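Local coordinates for protein beta-galactosidase (Trichoderma reesei, PDB 3OG2) that probably hydrolyses terminal non-reducing beta-D-galactose residues of beta-D-galactosides, as a secreted, N-glycosylated glycoside hydrolase of family 35, at residues D580-S592 with V602-G616. Numbering follows the deposited sequence. Where two conformers were deposited one is given.
Sequences DSVIINGGYLIRS and VQADFNVTTPLEIIG. With NAG (2-acetamido-2-deoxy-beta-D-glucopyranose), chain B.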
# COMPACT_ATOMS: atom_id res chain seq x y z
N ASP A 580 19.98 -0.96 21.00
CA ASP A 580 20.81 -2.17 21.07
C ASP A 580 20.40 -3.08 19.93
O ASP A 580 19.20 -3.22 19.62
CB ASP A 580 20.56 -2.87 22.41
CG ASP A 580 21.09 -2.09 23.59
OD1 ASP A 580 21.78 -1.08 23.42
OD2 ASP A 580 20.78 -2.55 24.73
N SER A 581 21.37 -3.69 19.29
CA SER A 581 21.09 -4.44 18.07
C SER A 581 22.11 -5.58 17.86
O SER A 581 23.06 -5.67 18.65
CB SER A 581 21.15 -3.50 16.87
OG SER A 581 22.51 -3.11 16.62
N VAL A 582 21.90 -6.38 16.84
CA VAL A 582 22.97 -7.24 16.31
C VAL A 582 22.95 -6.97 14.82
O VAL A 582 21.90 -6.68 14.22
CB VAL A 582 22.77 -8.73 16.60
CG1 VAL A 582 22.63 -9.01 18.09
CG2 VAL A 582 21.56 -9.26 15.85
N ILE A 583 24.11 -7.00 14.20
CA ILE A 583 24.24 -6.73 12.79
C ILE A 583 24.41 -8.06 12.07
O ILE A 583 25.24 -8.86 12.50
CB ILE A 583 25.42 -5.80 12.48
CG1 ILE A 583 25.25 -4.43 13.17
CG2 ILE A 583 25.62 -5.64 10.99
CD1 ILE A 583 26.48 -3.56 13.18
N ILE A 584 23.59 -8.30 11.04
CA ILE A 584 23.68 -9.60 10.35
C ILE A 584 23.90 -9.34 8.87
O ILE A 584 23.14 -8.59 8.24
CB ILE A 584 22.42 -10.46 10.61
CG1 ILE A 584 22.29 -10.77 12.10
CG2 ILE A 584 22.43 -11.73 9.73
CD1 ILE A 584 21.12 -11.61 12.55
N ASN A 585 24.92 -10.01 8.32
CA ASN A 585 25.20 -9.93 6.89
C ASN A 585 24.71 -11.23 6.23
O ASN A 585 25.30 -12.31 6.53
CB ASN A 585 26.70 -9.72 6.69
CG ASN A 585 27.16 -9.92 5.27
OD1 ASN A 585 26.37 -9.80 4.33
ND2 ASN A 585 28.46 -10.25 5.13
N GLY A 586 23.68 -11.13 5.41
CA GLY A 586 23.16 -12.28 4.70
C GLY A 586 21.68 -12.43 4.98
O GLY A 586 21.14 -12.02 6.04
N GLY A 587 21.00 -13.05 4.04
CA GLY A 587 19.59 -13.40 4.22
C GLY A 587 18.69 -12.53 3.37
O GLY A 587 18.94 -11.35 3.13
N TYR A 588 17.56 -13.12 2.94
CA TYR A 588 16.52 -12.38 2.23
C TYR A 588 15.72 -11.48 3.17
O TYR A 588 15.23 -10.42 2.76
CB TYR A 588 15.63 -13.40 1.58
CG TYR A 588 14.32 -12.95 0.99
CD1 TYR A 588 14.19 -12.34 -0.27
CD2 TYR A 588 13.16 -13.20 1.73
CE1 TYR A 588 12.97 -11.96 -0.79
CE2 TYR A 588 11.91 -12.85 1.22
CZ TYR A 588 11.84 -12.22 -0.03
OH TYR A 588 10.61 -11.88 -0.53
N LEU A 589 15.61 -11.90 4.43
CA LEU A 589 14.96 -11.11 5.45
C LEU A 589 15.49 -11.57 6.82
O LEU A 589 15.52 -12.79 7.06
CB LEU A 589 13.43 -11.31 5.44
CG LEU A 589 12.63 -10.59 6.52
CD1 LEU A 589 12.80 -9.05 6.43
CD2 LEU A 589 11.15 -10.93 6.37
N ILE A 590 15.85 -10.64 7.69
CA ILE A 590 15.99 -10.96 9.11
C ILE A 590 14.83 -10.33 9.84
O ILE A 590 14.66 -9.12 9.78
CB ILE A 590 17.33 -10.47 9.67
CG1 ILE A 590 18.49 -11.09 8.89
CG2 ILE A 590 17.38 -10.71 11.17
CD1 ILE A 590 18.65 -12.60 9.05
N ARG A 591 14.00 -11.18 10.43
CA ARG A 591 12.79 -10.72 11.07
C ARG A 591 13.06 -10.27 12.49
O ARG A 591 12.48 -9.25 12.91
CB ARG A 591 11.73 -11.85 11.13
CG ARG A 591 11.24 -12.22 9.73
CD ARG A 591 10.28 -13.47 9.86
NE ARG A 591 9.84 -13.78 8.51
CZ ARG A 591 8.83 -13.18 7.90
NH1 ARG A 591 8.07 -12.26 8.49
NH2 ARG A 591 8.58 -13.54 6.64
N SER A 592 13.86 -11.00 13.25
CA SER A 592 14.02 -10.67 14.68
C SER A 592 15.20 -11.45 15.21
O SER A 592 15.63 -12.45 14.63
CB SER A 592 12.77 -11.10 15.47
OG SER A 592 12.56 -12.51 15.41
N VAL A 602 17.71 -16.37 15.92
CA VAL A 602 17.41 -15.49 14.81
C VAL A 602 16.21 -16.07 14.04
O VAL A 602 16.22 -17.27 13.75
CB VAL A 602 18.64 -15.43 13.89
CG1 VAL A 602 18.37 -14.45 12.73
CG2 VAL A 602 19.90 -15.04 14.66
N GLN A 603 15.27 -15.21 13.70
CA GLN A 603 14.24 -15.60 12.76
C GLN A 603 14.54 -14.96 11.40
O GLN A 603 14.72 -13.73 11.38
CB GLN A 603 12.86 -15.15 13.29
CG GLN A 603 12.47 -15.86 14.58
CD GLN A 603 12.33 -17.37 14.46
OE1 GLN A 603 12.96 -18.11 15.25
NE2 GLN A 603 11.51 -17.85 13.52
N ALA A 604 14.58 -15.75 10.36
CA ALA A 604 15.07 -15.28 9.07
C ALA A 604 14.33 -15.97 7.92
O ALA A 604 13.83 -17.07 8.13
CB ALA A 604 16.54 -15.60 8.95
N ASP A 605 14.32 -15.31 6.78
CA ASP A 605 13.83 -15.94 5.56
C ASP A 605 14.96 -16.00 4.54
O ASP A 605 15.80 -15.11 4.48
CB ASP A 605 12.66 -15.20 4.91
CG ASP A 605 11.38 -15.30 5.73
OD1 ASP A 605 11.41 -15.46 6.96
OD2 ASP A 605 10.26 -15.20 5.09
N PHE A 606 14.96 -17.08 3.76
CA PHE A 606 15.96 -17.29 2.75
C PHE A 606 15.31 -17.63 1.40
O PHE A 606 14.52 -18.56 1.28
CB PHE A 606 16.85 -18.49 3.14
CG PHE A 606 17.50 -18.27 4.48
CD1 PHE A 606 18.63 -17.46 4.59
CD2 PHE A 606 16.98 -18.90 5.62
CE1 PHE A 606 19.26 -17.25 5.81
CE2 PHE A 606 17.62 -18.68 6.85
CZ PHE A 606 18.74 -17.87 6.95
N ASN A 607 15.62 -16.85 0.36
CA ASN A 607 15.07 -17.18 -0.96
C ASN A 607 16.16 -17.78 -1.86
O ASN A 607 15.81 -18.33 -2.92
CB ASN A 607 14.41 -16.00 -1.66
CG ASN A 607 15.41 -14.93 -2.09
OD1 ASN A 607 16.48 -14.77 -1.49
ND2 ASN A 607 15.04 -14.21 -3.15
N VAL A 608 17.41 -17.69 -1.43
CA VAL A 608 18.54 -18.26 -2.14
C VAL A 608 19.50 -18.73 -1.05
O VAL A 608 19.47 -18.34 0.12
CB VAL A 608 19.26 -17.27 -3.05
CG1 VAL A 608 18.34 -16.81 -4.14
CG2 VAL A 608 19.83 -16.09 -2.24
N THR A 609 20.44 -19.61 -1.42
CA THR A 609 21.38 -20.02 -0.36
C THR A 609 22.31 -18.85 -0.08
O THR A 609 22.66 -17.99 -0.91
CB THR A 609 22.10 -21.30 -0.75
OG1 THR A 609 22.78 -20.94 -1.92
CG2 THR A 609 21.09 -22.39 -1.05
N THR A 610 22.74 -18.76 1.18
CA THR A 610 23.65 -17.73 1.68
C THR A 610 24.19 -18.17 3.02
O THR A 610 23.44 -18.82 3.74
CB THR A 610 22.89 -16.39 1.80
OG1 THR A 610 23.77 -15.41 2.35
CG2 THR A 610 21.69 -16.53 2.75
N PRO A 611 25.40 -17.78 3.38
CA PRO A 611 25.80 -17.87 4.77
C PRO A 611 25.15 -16.74 5.54
O PRO A 611 24.57 -15.81 4.97
CB PRO A 611 27.33 -17.64 4.76
CG PRO A 611 27.63 -17.08 3.42
CD PRO A 611 26.47 -17.23 2.51
N LEU A 612 25.25 -16.79 6.84
CA LEU A 612 24.86 -15.68 7.71
C LEU A 612 26.09 -15.33 8.53
O LEU A 612 26.67 -16.22 9.15
CB LEU A 612 23.77 -16.04 8.73
CG LEU A 612 22.34 -16.14 8.29
CD1 LEU A 612 21.49 -16.38 9.53
CD2 LEU A 612 21.92 -14.89 7.51
N GLU A 613 26.43 -14.05 8.55
CA GLU A 613 27.52 -13.56 9.38
C GLU A 613 26.92 -12.65 10.45
O GLU A 613 26.18 -11.74 10.14
CB GLU A 613 28.54 -12.80 8.55
CG GLU A 613 29.67 -12.17 9.37
CD GLU A 613 30.55 -11.33 8.45
OE1 GLU A 613 30.05 -10.55 7.59
OE2 GLU A 613 31.81 -11.37 8.56
N ILE A 614 27.20 -12.97 11.69
CA ILE A 614 26.64 -12.25 12.84
C ILE A 614 27.71 -11.39 13.47
O ILE A 614 28.76 -11.93 13.84
CB ILE A 614 26.13 -13.25 13.89
CG1 ILE A 614 25.44 -14.42 13.25
CG2 ILE A 614 25.24 -12.52 14.88
CD1 ILE A 614 24.11 -14.22 12.68
N ILE A 615 27.45 -10.11 13.54
CA ILE A 615 28.44 -9.14 14.02
C ILE A 615 27.93 -8.48 15.27
O ILE A 615 26.80 -7.94 15.25
CB ILE A 615 28.73 -8.12 12.90
CG1 ILE A 615 29.32 -8.81 11.65
CG2 ILE A 615 29.63 -6.98 13.38
CD1 ILE A 615 29.18 -7.97 10.38
N GLY A 616 28.69 -8.53 16.35
CA GLY A 616 28.26 -7.92 17.61
C GLY A 616 27.57 -8.92 18.49
O GLY A 616 26.41 -8.76 18.85
C1 NAG B . 15.98 -13.31 -3.73
C2 NAG B . 15.55 -13.08 -5.21
C3 NAG B . 16.47 -12.06 -5.87
C4 NAG B . 16.42 -10.74 -5.02
C5 NAG B . 16.76 -11.08 -3.55
C6 NAG B . 16.53 -9.86 -2.66
C7 NAG B . 14.70 -15.19 -6.11
C8 NAG B . 15.04 -16.43 -6.88
N2 NAG B . 15.70 -14.33 -5.92
O3 NAG B . 15.92 -11.77 -7.16
O4 NAG B . 17.48 -9.91 -5.49
O5 NAG B . 15.80 -12.04 -3.10
O6 NAG B . 17.09 -10.15 -1.38
O7 NAG B . 13.59 -15.01 -5.56
O HOH W 1 24.54 -7.43 20.24
O HOH W 2 27.06 -13.74 4.79
O HOH W 3 22.71 -13.01 1.48
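Arg591 and Asp605 join the two segments through a side-on salt bridge. The arginine can be followed outward. Arg591 CB rests 3.5 Å from Gln603 O. CG lies anti to the carbonyl carbon (chi1 -66°), and the extended chain from CG to NE carries the guanidinium along to Asp605, with CD passing Asp605 OD1. There Arg591 NE gives a bond of 2.8 Å to Asp605 OD1, and Arg591 NH2 gives one of 2.8 Å to Asp605 OD2. Both oxygens lie close to the guanidinium plane, but the nitrogens approach from above the carboxylate, and the planes stand 48° apart. Leu589 CD2 covers one guanidinium face. At the tip, Arg591 NH2 also forms a salt bridge with Asp60, and NH1 is hydrogen-bonded to His63. Asp605 in turn accepts bonds from Thr983 and Gly984, so both charged groups are fixed from several sides.

Each partner of the salt bridge belongs to a classic beta bulge: Tyr588 and Leu589 both face Asp605, and Arg591 and Ser592 both face Gln603. Next to the first bulge, Asn607 carries an N-linked NAG, its ND2 bonded to C1 of the sugar. Asn607 CB makes a CH-pi contact over one face of the Tyr588 ring, 4.2 Å from the centroid. Asp605 CB lies at the ring edge.

At the other strand pair, Asn585 ND2 donates an almost straight bond of 2.9 Å to Glu613 OE1. Arg537 forms a salt bridge with that same oxygen. On the other sheet face, Ile584 CD1 and Val602 CG1 meet tip to tip at 4.0 Å, linking the two strand pairs through an apolar core that Ile590, Leu612 and Ile614 share.

The contact lies within beta-galactosidase domain 3. Strands 589-596 and 599-605 form a beta hairpin, while strand 583-585 runs antiparallel between 558-559 and 612-615. Strand 981-982 packs against Tyr588, Asp605 and Asn607.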